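Protein BIM1 (Saccharomyces cerevisiae, PDB 2QJX) binds microtubules, notably at their plus ends, and is represented here by its N-terminal calponin-homology domain. Local coordinates at residues L16-L19 against N20-N24; F65-N68 against Y69-Q73; N98-F101 against L102-L105. All blocks are in the same frame, centred on the assembly; numbering follows the deposited sequence.

Contact 1 of 3, residues L16-L19 against N20-N24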
ATOM      1  N   LEU A  16      -2.708   9.187   7.730  1.00 23.85           N
ATOM      2  CA  LEU A  16      -1.449   9.571   7.109  1.00 21.12           C
ATOM      3  C   LEU A  16      -0.300   9.509   8.100  1.00 19.79           C
ATOM      4  O   LEU A  16       0.776   9.017   7.777  1.00 19.05           O
ATOM      5  CB  LEU A  16      -1.546  10.975   6.496  1.00 23.19           C
ATOM      6  CG  LEU A  16      -2.202  11.036   5.112  1.00 25.25           C
ATOM      7  CD1 LEU A  16      -2.219  12.470   4.603  1.00 27.44           C
ATOM      8  CD2 LEU A  16      -1.434  10.144   4.142  1.00 24.69           C
ATOM      9  N   THR A  17      -0.528  10.002   9.311  1.00 19.83           N
ATOM     10  CA  THR A  17       0.510   9.976  10.329  1.00 20.34           C
ATOM     11  C   THR A  17       0.900   8.527  10.619  1.00 18.48           C
ATOM     12  O   THR A  17       2.081   8.208  10.745  1.00 17.17           O
ATOM     13  CB  THR A  17       0.031  10.676  11.618  1.00 22.99           C
ATOM     14  OG1 THR A  17      -0.119  12.082  11.361  1.00 24.08           O
ATOM     15  CG2 THR A  17       1.034  10.475  12.750  1.00 25.37           C
ATOM     16  N   TRP A  18      -0.099   7.654  10.706  1.00 17.72           N
ATOM     17  CA  TRP A  18       0.146   6.234  10.962  1.00 16.84           C
ATOM     18  C   TRP A  18       0.968   5.633   9.833  1.00 14.93           C
ATOM     19  O   TRP A  18       1.972   4.974  10.074  1.00 15.08           O
ATOM     20  CB  TRP A  18      -1.175   5.468  11.063  1.00 17.69           C
ATOM     21  CG  TRP A  18      -1.002   3.966  11.057  1.00 18.50           C
ATOM     22  CD1 TRP A  18      -0.554   3.183  12.086  1.00 19.14           C
ATOM     23  CD2 TRP A  18      -1.260   3.078   9.961  1.00 17.14           C
ATOM     24  NE1 TRP A  18      -0.522   1.864  11.698  1.00 19.68           N
ATOM     25  CE2 TRP A  18      -0.948   1.771  10.400  1.00 20.36           C
ATOM     26  CE3 TRP A  18      -1.723   3.259   8.650  1.00 18.21           C
ATOM     27  CZ2 TRP A  18      -1.090   0.647   9.573  1.00 20.41           C
ATOM     28  CZ3 TRP A  18      -1.862   2.143   7.829  1.00 20.73           C
ATOM     29  CH2 TRP A  18      -1.545   0.853   8.298  1.00 20.25           C
ATOM     30  N   LEU A  19       0.527   5.862   8.597  1.00 14.42           N
ATOM     31  CA  LEU A  19       1.213   5.330   7.422  1.00 13.91           C
ATOM     32  C   LEU A  19       2.645   5.834   7.288  1.00 14.60           C
ATOM     33  O   LEU A  19       3.561   5.063   6.990  1.00 13.20           O
ATOM     34  CB  LEU A  19       0.433   5.695   6.155  1.00 15.07           C
ATOM     35  CG  LEU A  19       0.998   5.168   4.834  1.00 15.24           C
ATOM     36  CD1 LEU A  19       0.901   3.655   4.813  1.00 17.22           C
ATOM     37  CD2 LEU A  19       0.220   5.773   3.669  1.00 18.16           C
ATOM     38  N   ASN A  20       2.840   7.133   7.490  1.00 13.99           N
ATOM     39  CA  ASN A  20       4.170   7.710   7.369  1.00 14.37           C
ATOM     40  C   ASN A  20       5.145   7.116   8.373  1.00 14.27           C
ATOM     41  O   ASN A  20       6.308   6.896   8.049  1.00 14.65           O
ATOM     42  CB  ASN A  20       4.124   9.236   7.531  1.00 14.83           C
ATOM     43  CG  ASN A  20       3.593   9.940   6.293  1.00 14.52           C
ATOM     44  OD1 ASN A  20       3.699   9.428   5.176  1.00 11.94           O
ATOM     45  ND2 ASN A  20       3.036  11.133   6.485  1.00 15.91           N
ATOM     46  N   GLY A  21       4.673   6.859   9.588  1.00 14.60           N
ATOM     47  CA  GLY A  21       5.541   6.283  10.598  1.00 14.48           C
ATOM     48  C   GLY A  21       5.811   4.817  10.306  1.00 14.90           C
ATOM     49  O   GLY A  21       6.936   4.338  10.454  1.00 14.41           O
ATOM     50  N   LEU A  22       4.774   4.110   9.871  1.00 14.75           N
ATOM     51  CA  LEU A  22       4.876   2.689   9.561  1.00 14.65           C
ATOM     52  C   LEU A  22       5.871   2.389   8.449  1.00 14.36           C
ATOM     53  O   LEU A  22       6.700   1.492   8.578  1.00 15.31           O
ATOM     54  CB  LEU A  22       3.505   2.143   9.150  1.00 15.15           C
ATOM     55  CG  LEU A  22       3.452   0.660   8.766  1.00 18.40           C
ATOM     56  CD1 LEU A  22       3.654  -0.202  10.002  1.00 19.79           C
ATOM     57  CD2 LEU A  22       2.116   0.342   8.121  1.00 18.32           C
ATOM     58  N   LEU A  23       5.787   3.137   7.352  1.00 14.19           N
ATOM     59  CA  LEU A  23       6.665   2.893   6.212  1.00 14.07           C
ATOM     60  C   LEU A  23       7.758   3.931   5.987  1.00 13.71           C
ATOM     61  O   LEU A  23       8.450   3.897   4.969  1.00 11.59           O
ATOM     62  CB  LEU A  23       5.820   2.765   4.940  1.00 13.14           C
ATOM     63  CG  LEU A  23       4.789   1.634   4.951  1.00 14.38           C
ATOM     64  CD1 LEU A  23       4.044   1.600   3.634  1.00 15.06           C
ATOM     65  CD2 LEU A  23       5.491   0.307   5.204  1.00 13.39           C
ATOM     66  N   ASN A  24       7.931   4.836   6.943  1.00 14.48           N
ATOM     67  CA  ASN A  24       8.923   5.896   6.799  1.00 15.32           C
ATOM     68  C   ASN A  24       8.702   6.647   5.492  1.00 15.10           C
ATOM     69  O   ASN A  24       9.606   6.759   4.650  1.00 14.06           O
ATOM     70  CB  ASN A  24      10.346   5.344   6.827  1.00 17.83           C
ATOM     71  CG  ASN A  24      11.386   6.430   6.630  1.00 23.53           C
ATOM     72  OD1 ASN A  24      11.349   7.463   7.298  1.00 28.67           O
ATOM     73  ND2 ASN A  24      12.319   6.205   5.706  1.00 27.18           N
TER

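Contact 2 of 3, residues F65-N68 against Y69-Q73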
ATOM      1  N   PHE A  65       1.546   2.899 -12.056  1.00 17.00           N
ATOM      2  CA  PHE A  65       0.624   2.630 -10.951  1.00 16.88           C
ATOM      3  C   PHE A  65      -0.089   1.318 -11.253  1.00 17.33           C
ATOM      4  O   PHE A  65      -0.374   0.523 -10.350  1.00 14.32           O
ATOM      5  CB  PHE A  65      -0.464   3.708 -10.817  1.00 17.72           C
ATOM      6  CG  PHE A  65       0.053   5.118 -10.702  1.00 18.44           C
ATOM      7  CD1 PHE A  65       1.387   5.381 -10.405  1.00 17.71           C
ATOM      8  CD2 PHE A  65      -0.821   6.189 -10.872  1.00 18.72           C
ATOM      9  CE1 PHE A  65       1.845   6.694 -10.280  1.00 18.39           C
ATOM     10  CE2 PHE A  65      -0.377   7.503 -10.751  1.00 20.99           C
ATOM     11  CZ  PHE A  65       0.961   7.757 -10.455  1.00 20.44           C
ATOM     12  N   GLN A  66      -0.392   1.111 -12.531  1.00 15.95           N
ATOM     13  CA  GLN A  66      -1.089  -0.093 -12.969  1.00 18.78           C
ATOM     14  C   GLN A  66      -0.330  -1.348 -12.556  1.00 18.13           C
ATOM     15  O   GLN A  66      -0.940  -2.342 -12.150  1.00 18.25           O
ATOM     16  CB  GLN A  66      -1.278  -0.084 -14.487  1.00 19.72           C
ATOM     17  CG  GLN A  66      -2.438  -0.953 -14.958  1.00 24.57           C
ATOM     18  CD  GLN A  66      -3.796  -0.346 -14.629  1.00 25.31           C
ATOM     19  OE1 GLN A  66      -4.110   0.768 -15.053  1.00 28.09           O
ATOM     20  NE2 GLN A  66      -4.608  -1.079 -13.878  1.00 25.92           N
ATOM     21  N   THR A  67       0.995  -1.295 -12.669  1.00 18.13           N
ATOM     22  CA  THR A  67       1.855  -2.413 -12.296  1.00 18.55           C
ATOM     23  C   THR A  67       1.763  -2.659 -10.796  1.00 17.50           C
ATOM     24  O   THR A  67       1.726  -3.806 -10.345  1.00 15.40           O
ATOM     25  CB  THR A  67       3.327  -2.132 -12.668  1.00 21.08           C
ATOM     26  OG1 THR A  67       3.481  -2.214 -14.088  1.00 24.70           O
ATOM     27  CG2 THR A  67       4.260  -3.139 -12.001  1.00 24.90           C
ATOM     28  N   ASN A  68       1.725  -1.580 -10.020  1.00 15.67           N
ATOM     29  CA  ASN A  68       1.628  -1.723  -8.575  1.00 15.22           C
ATOM     30  C   ASN A  68       0.326  -2.406  -8.205  1.00 14.92           C
ATOM     31  O   ASN A  68       0.297  -3.287  -7.348  1.00 13.83           O
ATOM     32  CB  ASN A  68       1.713  -0.359  -7.889  1.00 12.82           C
ATOM     33  CG  ASN A  68       3.054   0.304  -8.093  1.00 14.30           C
ATOM     34  OD1 ASN A  68       4.043  -0.364  -8.399  1.00 15.03           O
ATOM     35  ND2 ASN A  68       3.105   1.618  -7.908  1.00 13.93           N
ATOM     36  N   TYR A  69      -0.756  -2.012  -8.862  1.00 12.98           N
ATOM     37  CA  TYR A  69      -2.044  -2.617  -8.570  1.00 14.51           C
ATOM     38  C   TYR A  69      -2.131  -4.080  -8.999  1.00 13.99           C
ATOM     39  O   TYR A  69      -2.809  -4.879  -8.355  1.00 15.48           O
ATOM     40  CB  TYR A  69      -3.170  -1.787  -9.192  1.00 12.32           C
ATOM     41  CG  TYR A  69      -3.476  -0.558  -8.375  1.00 15.17           C
ATOM     42  CD1 TYR A  69      -3.100   0.714  -8.810  1.00 13.76           C
ATOM     43  CD2 TYR A  69      -4.088  -0.674  -7.129  1.00 12.73           C
ATOM     44  CE1 TYR A  69      -3.324   1.837  -8.015  1.00 14.25           C
ATOM     45  CE2 TYR A  69      -4.315   0.439  -6.330  1.00 15.57           C
ATOM     46  CZ  TYR A  69      -3.931   1.688  -6.775  1.00 16.25           C
ATOM     47  OH  TYR A  69      -4.141   2.780  -5.967  1.00 14.77           O
ATOM     48  N   LYS A  70      -1.444  -4.451 -10.070  1.00 16.54           N
ATOM     49  CA  LYS A  70      -1.477  -5.845 -10.486  1.00 16.98           C
ATOM     50  C   LYS A  70      -0.699  -6.678  -9.463  1.00 17.01           C
ATOM     51  O   LYS A  70      -1.057  -7.821  -9.172  1.00 15.13           O
ATOM     52  CB  LYS A  70      -0.911  -5.987 -11.901  1.00 21.67           C
ATOM     53  CG  LYS A  70      -1.878  -5.410 -12.931  1.00 27.59           C
ATOM     54  CD  LYS A  70      -1.444  -5.609 -14.372  1.00 32.28           C
ATOM     55  CE  LYS A  70      -2.534  -5.097 -15.316  1.00 33.90           C
ATOM     56  NZ  LYS A  70      -2.116  -5.091 -16.747  1.00 34.77           N
ATOM     57  N   ILE A  71       0.348  -6.086  -8.899  1.00 14.49           N
ATOM     58  CA  ILE A  71       1.144  -6.757  -7.873  1.00 13.97           C
ATOM     59  C   ILE A  71       0.283  -6.889  -6.619  1.00 13.42           C
ATOM     60  O   ILE A  71       0.294  -7.931  -5.962  1.00 12.43           O
ATOM     61  CB  ILE A  71       2.426  -5.951  -7.540  1.00 12.72           C
ATOM     62  CG1 ILE A  71       3.437  -6.090  -8.683  1.00 12.60           C
ATOM     63  CG2 ILE A  71       3.040  -6.446  -6.221  1.00 12.96           C
ATOM     64  CD1 ILE A  71       4.636  -5.130  -8.594  1.00 12.33           C
ATOM     65  N   LEU A  72      -0.466  -5.834  -6.291  1.00 13.05           N
ATOM     66  CA  LEU A  72      -1.338  -5.853  -5.117  1.00 13.63           C
ATOM     67  C   LEU A  72      -2.440  -6.892  -5.305  1.00 14.91           C
ATOM     68  O   LEU A  72      -2.742  -7.674  -4.399  1.00 15.41           O
ATOM     69  CB  LEU A  72      -1.975  -4.474  -4.895  1.00 13.71           C
ATOM     70  CG  LEU A  72      -2.809  -4.308  -3.621  1.00 12.54           C
ATOM     71  CD1 LEU A  72      -1.887  -4.329  -2.416  1.00 12.08           C
ATOM     72  CD2 LEU A  72      -3.584  -2.987  -3.661  1.00 15.83           C
ATOM     73  N   GLN A  73      -3.047  -6.904  -6.487  1.00 14.17           N
ATOM     74  CA  GLN A  73      -4.104  -7.864  -6.760  1.00 16.76           C
ATOM     75  C   GLN A  73      -3.589  -9.294  -6.678  1.00 15.80           C
ATOM     76  O   GLN A  73      -4.281 -10.173  -6.167  1.00 15.45           O
ATOM     77  CB  GLN A  73      -4.728  -7.594  -8.132  1.00 19.98           C
ATOM     78  CG  GLN A  73      -5.761  -6.474  -8.102  1.00 24.84           C
ATOM     79  CD  GLN A  73      -6.292  -6.117  -9.475  1.00 29.36           C
ATOM     80  OE1 GLN A  73      -7.496  -5.937  -9.659  1.00 31.67           O
ATOM     81  NE2 GLN A  73      -5.392  -5.998 -10.445  1.00 31.12           N
TER

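Contact 3 of 3, residues N98-F101 against L102-L105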
ATOM      1  N   ASN A  98      -9.453   6.176  -1.959  1.00 19.07           N
ATOM      2  CA  ASN A  98      -8.202   5.806  -1.312  1.00 18.29           C
ATOM      3  C   ASN A  98      -8.301   5.886   0.200  1.00 17.62           C
ATOM      4  O   ASN A  98      -7.675   5.099   0.911  1.00 17.51           O
ATOM      5  CB  ASN A  98      -7.078   6.684  -1.844  1.00 18.37           C
ATOM      6  CG  ASN A  98      -6.647   6.264  -3.227  1.00 18.66           C
ATOM      7  OD1 ASN A  98      -6.000   5.231  -3.389  1.00 19.00           O
ATOM      8  ND2 ASN A  98      -7.020   7.045  -4.238  1.00 19.91           N
ATOM      9  N   LEU A  99      -9.089   6.833   0.695  1.00 16.63           N
ATOM     10  CA  LEU A  99      -9.283   6.961   2.130  1.00 16.24           C
ATOM     11  C   LEU A  99      -9.880   5.654   2.646  1.00 16.13           C
ATOM     12  O   LEU A  99      -9.399   5.072   3.623  1.00 15.25           O
ATOM     13  CB  LEU A  99     -10.243   8.112   2.449  1.00 17.93           C
ATOM     14  CG  LEU A  99     -10.603   8.215   3.937  1.00 18.38           C
ATOM     15  CD1 LEU A  99      -9.392   8.700   4.726  1.00 18.03           C
ATOM     16  CD2 LEU A  99     -11.769   9.167   4.128  1.00 20.10           C
ATOM     17  N   GLU A 100     -10.932   5.196   1.975  1.00 14.42           N
ATOM     18  CA  GLU A 100     -11.620   3.968   2.361  1.00 16.47           C
ATOM     19  C   GLU A 100     -10.742   2.725   2.271  1.00 15.90           C
ATOM     20  O   GLU A 100     -10.795   1.861   3.143  1.00 14.35           O
ATOM     21  CB  GLU A 100     -12.872   3.770   1.500  1.00 18.96           C
ATOM     22  CG  GLU A 100     -13.988   4.761   1.802  1.00 22.51           C
ATOM     23  CD  GLU A 100     -15.190   4.591   0.886  1.00 25.91           C
ATOM     24  OE1 GLU A 100     -15.579   3.435   0.615  1.00 28.05           O
ATOM     25  OE2 GLU A 100     -15.755   5.617   0.450  1.00 26.28           O
ATOM     26  N   PHE A 101      -9.934   2.631   1.222  1.00 15.48           N
ATOM     27  CA  PHE A 101      -9.071   1.466   1.065  1.00 15.66           C
ATOM     28  C   PHE A 101      -7.987   1.462   2.143  1.00 14.31           C
ATOM     29  O   PHE A 101      -7.673   0.413   2.711  1.00 17.15           O
ATOM     30  CB  PHE A 101      -8.440   1.456  -0.333  1.00 16.01           C
ATOM     31  CG  PHE A 101      -7.833   0.136  -0.711  1.00 18.96           C
ATOM     32  CD1 PHE A 101      -8.632  -0.996  -0.850  1.00 19.43           C
ATOM     33  CD2 PHE A 101      -6.462   0.016  -0.910  1.00 18.65           C
ATOM     34  CE1 PHE A 101      -8.074  -2.230  -1.182  1.00 21.29           C
ATOM     35  CE2 PHE A 101      -5.894  -1.213  -1.241  1.00 20.41           C
ATOM     36  CZ  PHE A 101      -6.705  -2.339  -1.378  1.00 19.27           C
ATOM     37  N   LEU A 102      -7.419   2.629   2.429  1.00 15.15           N
ATOM     38  CA  LEU A 102      -6.383   2.722   3.452  1.00 15.32           C
ATOM     39  C   LEU A 102      -6.964   2.379   4.822  1.00 16.15           C
ATOM     40  O   LEU A 102      -6.295   1.755   5.651  1.00 15.08           O
ATOM     41  CB  LEU A 102      -5.774   4.124   3.481  1.00 15.94           C
ATOM     42  CG  LEU A 102      -4.611   4.326   4.456  1.00 17.00           C
ATOM     43  CD1 LEU A 102      -3.472   3.364   4.116  1.00 17.17           C
ATOM     44  CD2 LEU A 102      -4.131   5.769   4.389  1.00 18.46           C
ATOM     45  N   GLN A 103      -8.209   2.785   5.068  1.00 15.97           N
ATOM     46  CA  GLN A 103      -8.844   2.476   6.345  1.00 17.97           C
ATOM     47  C   GLN A 103      -8.930   0.965   6.500  1.00 19.00           C
ATOM     48  O   GLN A 103      -8.607   0.432   7.557  1.00 17.89           O
ATOM     49  CB  GLN A 103     -10.247   3.082   6.431  1.00 19.15           C
ATOM     50  CG  GLN A 103     -10.270   4.603   6.392  1.00 21.24           C
ATOM     51  CD  GLN A 103     -11.679   5.168   6.443  1.00 21.85           C
ATOM     52  OE1 GLN A 103     -12.578   4.683   5.758  1.00 22.61           O
ATOM     53  NE2 GLN A 103     -11.872   6.207   7.245  1.00 23.98           N
ATOM     54  N   TRP A 104      -9.358   0.271   5.449  1.00 17.98           N
ATOM     55  CA  TRP A 104      -9.456  -1.183   5.524  1.00 18.81           C
ATOM     56  C   TRP A 104      -8.077  -1.823   5.683  1.00 17.45           C
ATOM     57  O   TRP A 104      -7.909  -2.772   6.452  1.00 17.71           O
ATOM     58  CB  TRP A 104     -10.120  -1.763   4.275  1.00 18.95           C
ATOM     59  CG  TRP A 104     -10.157  -3.272   4.304  1.00 19.50           C
ATOM     60  CD1 TRP A 104     -11.102  -4.061   4.897  1.00 19.57           C
ATOM     61  CD2 TRP A 104      -9.164  -4.164   3.776  1.00 19.01           C
ATOM     62  NE1 TRP A 104     -10.761  -5.388   4.771  1.00 19.90           N
ATOM     63  CE2 TRP A 104      -9.575  -5.480   4.090  1.00 21.12           C
ATOM     64  CE3 TRP A 104      -7.966  -3.978   3.072  1.00 21.19           C
ATOM     65  CZ2 TRP A 104      -8.829  -6.609   3.721  1.00 21.38           C
ATOM     66  CZ3 TRP A 104      -7.223  -5.104   2.706  1.00 20.96           C
ATOM     67  CH2 TRP A 104      -7.661  -6.401   3.033  1.00 21.62           C
ATOM     68  N   LEU A 105      -7.092  -1.317   4.948  1.00 16.02           N
ATOM     69  CA  LEU A 105      -5.749  -1.872   5.041  1.00 16.67           C
ATOM     70  C   LEU A 105      -5.210  -1.780   6.459  1.00 16.92           C
ATOM     71  O   LEU A 105      -4.604  -2.731   6.967  1.00 15.40           O
ATOM     72  CB  LEU A 105      -4.804  -1.154   4.075  1.00 18.16           C
ATOM     73  CG  LEU A 105      -4.922  -1.607   2.618  1.00 18.58           C
ATOM     74  CD1 LEU A 105      -4.118  -0.684   1.720  1.00 19.77           C
ATOM     75  CD2 LEU A 105      -4.419  -3.034   2.490  1.00 19.53           C
TER

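Contact 1 of 3, residues L16-L19 against N20-N24
Trp18 and Leu22 carry the apolar side of this helical turn. Their side chains run alongside each other, pointing the same way, and methyl CD2 of Leu22 approaches the rim of the six-membered ring of the indole obliquely, 3.5 Å from Trp18 CZ2 and 3.4 Å above the ring plane. Both residues hold CG anti to the backbone N (chi1 169° in Trp18, 179° in Leu22), which swings the two groups to the same flank. A second apolar pair, one residue on, is more casual: Leu19 and Leu23 meet through their CD1 methyls at 3.9 Å.

Four main-chain hydrogen bonds of the i to i+4 kind hold the turn itself. Asn20 N to Leu16 O, at 2.8 Å, is the shortest; Leu23 N to Leu19 O, at 3.0 Å with an angle of 168° at the hydrogen, is the straightest. Asn24 then leaves helical geometry with positive phi.

The polar side chains look beyond the turn. The Asn20 amide lies close to the Leu16 carbonyl, yet its OD1 accepts from the backbone N of Tyr27, and Asn24 ND2 bonds Asp121. The indole has further company from helix 95-112: Lys106 in a cation-pi contact and Trp109 edge-to-face.

This is the C-terminal part of helix 12-23 in the calponin-homology fold. Leu19 and Leu23 reach helix 37-47, while Thr17 and Gly21 lie on the exposed side. The chemistry implies a two-sided helix, greasy where it lies on the domain, with one amide tying it to the loop just after it and the other to Asp121 near the end of the chain.

Contact 2 of 3, residues F65-N68 against Y69-Q73
Tyr69 CD1 presses to 3.1 Å from Phe65 O. The ring lies obliquely beside the carbonyl whose oxygen also takes the Tyr69 backbone N-H, in a 3.0 Å hydrogen bond from Tyr69 N to Phe65 O. Its first torsion explains this: CG stands anti to the carbonyl carbon, chi1 -78°, so that the ring folds back over the preceding turn. Between the side chains themselves the touch is lighter, Phe65 CB to Tyr69 CE1 at 4.4 Å. Asn68 is buried too, and both ends of its amide are spoken for: OD1 accepts from Lys56 N, and ND2 donates to Thr35 O. The phenol OH of Tyr69 bonds Gly34 O.

These residues belong to helix 62-78, one of the long helices of the calponin-homology fold, and the tight side faces helices 37-47 and 95-112. Tyr69 touches Asn98 and Leu72 touches Phe101, both of helix 95-112, while Leu72 also rests on Met43 of helix 37-47. Leu72 N closes a 2.9 Å hydrogen bond to Asn68 O.

Thr67 and Ile71 stand between the two sides. They cross at an angle, with methyl CG2 of Thr67 4.0 Å from CD1 of Ile71; Ile71 CG1 sits 3.3 Å from Thr67 O, and the same side chain leads on to Cys40 of helix 37-47.

The loose side is that of Gln66 and Lys70. Gln66, bent at chi2 (73°), also touches Val87, but the side chains of Gln66 and the extended Lys70 approach no closer than CG to CE, 4.2 Å. Lys70 CG lies nearer the main chain, 3.3 Å from Gln66 O, and the rest of this exposed side chain runs on past it toward its ammonium.

Contact 3 of 3, residues N98-F101 against L102-L105
Leu105 CG lies over one face of the Phe101 ring, and Leu105 CD1 reaches the ring's rim, 3.5 Å from Phe101 CE2. The two side chains meet at a slant, and their torsions bring them together: Phe101 holds CG anti to its own N (chi1 -165°), leaning forward along the helix, while Leu105 has CG anti to the carbonyl carbon (chi1 -79°), leaning back. Leu105 CG is also 3.4 Å from Phe101 O, the oxygen that accepts the Leu105 N-H at 2.9 Å.

On another flank Gln103 folds back over the turn before it. Its CG packs tightly on the main chain, 2.9 Å from Leu99 O, and the amide end continues to Leu99, with NE2 4.1 Å from Leu99 CG; these are packing contacts rather than bonds. OE1 turns the other way, 3.6 Å from Glu100 CA. With an alanine in place of Gln103 the CG methylene is gone from the Leu99 carbonyl, and a gap would probably open beside the Leu99 side chain where the amide lay, although the backbone bond from Gln103 N to Leu99 O could remain.

Further out, Tyr39 positions the first shell. Its ring meets that of Phe101 edge-to-face, and its OH bonds Asn98 OD1, while Asn98 ND2 donates to the carbonyls of Leu90 and Lys94.

All this lies on helix 95-112 of the calponin-homology fold, with three helices packed against it: helix 12-23 through Leu15, which touches Leu99, Leu102 and Gln103; helix 37-47 at Leu102 and Leu105; and helix 62-78, whose Leu72 and Phe76 meet Phe101.

How the contacts relate
Contact 3 is the most buried of the three and lies between the others in space: it touches contact 1 where Trp18 CZ3 meets Leu102 CD1 at 4.2 Å, and contact 2 where Leu72 CD2 meets Phe101 CE2 at 3.8 Å. Contacts 1 and 2, only partly buried, sit on opposite sides of the chain's centre, about 21 Å apart between centres. Each is a short run of a different helix, yet all three have side chains on helix 37-47. Their chemistry follows their place: leucine against an aromatic ring in contacts 1 and 3, but in contact 2 a tyrosine beside a carbonyl, with loose aliphatic pairs toward the surface.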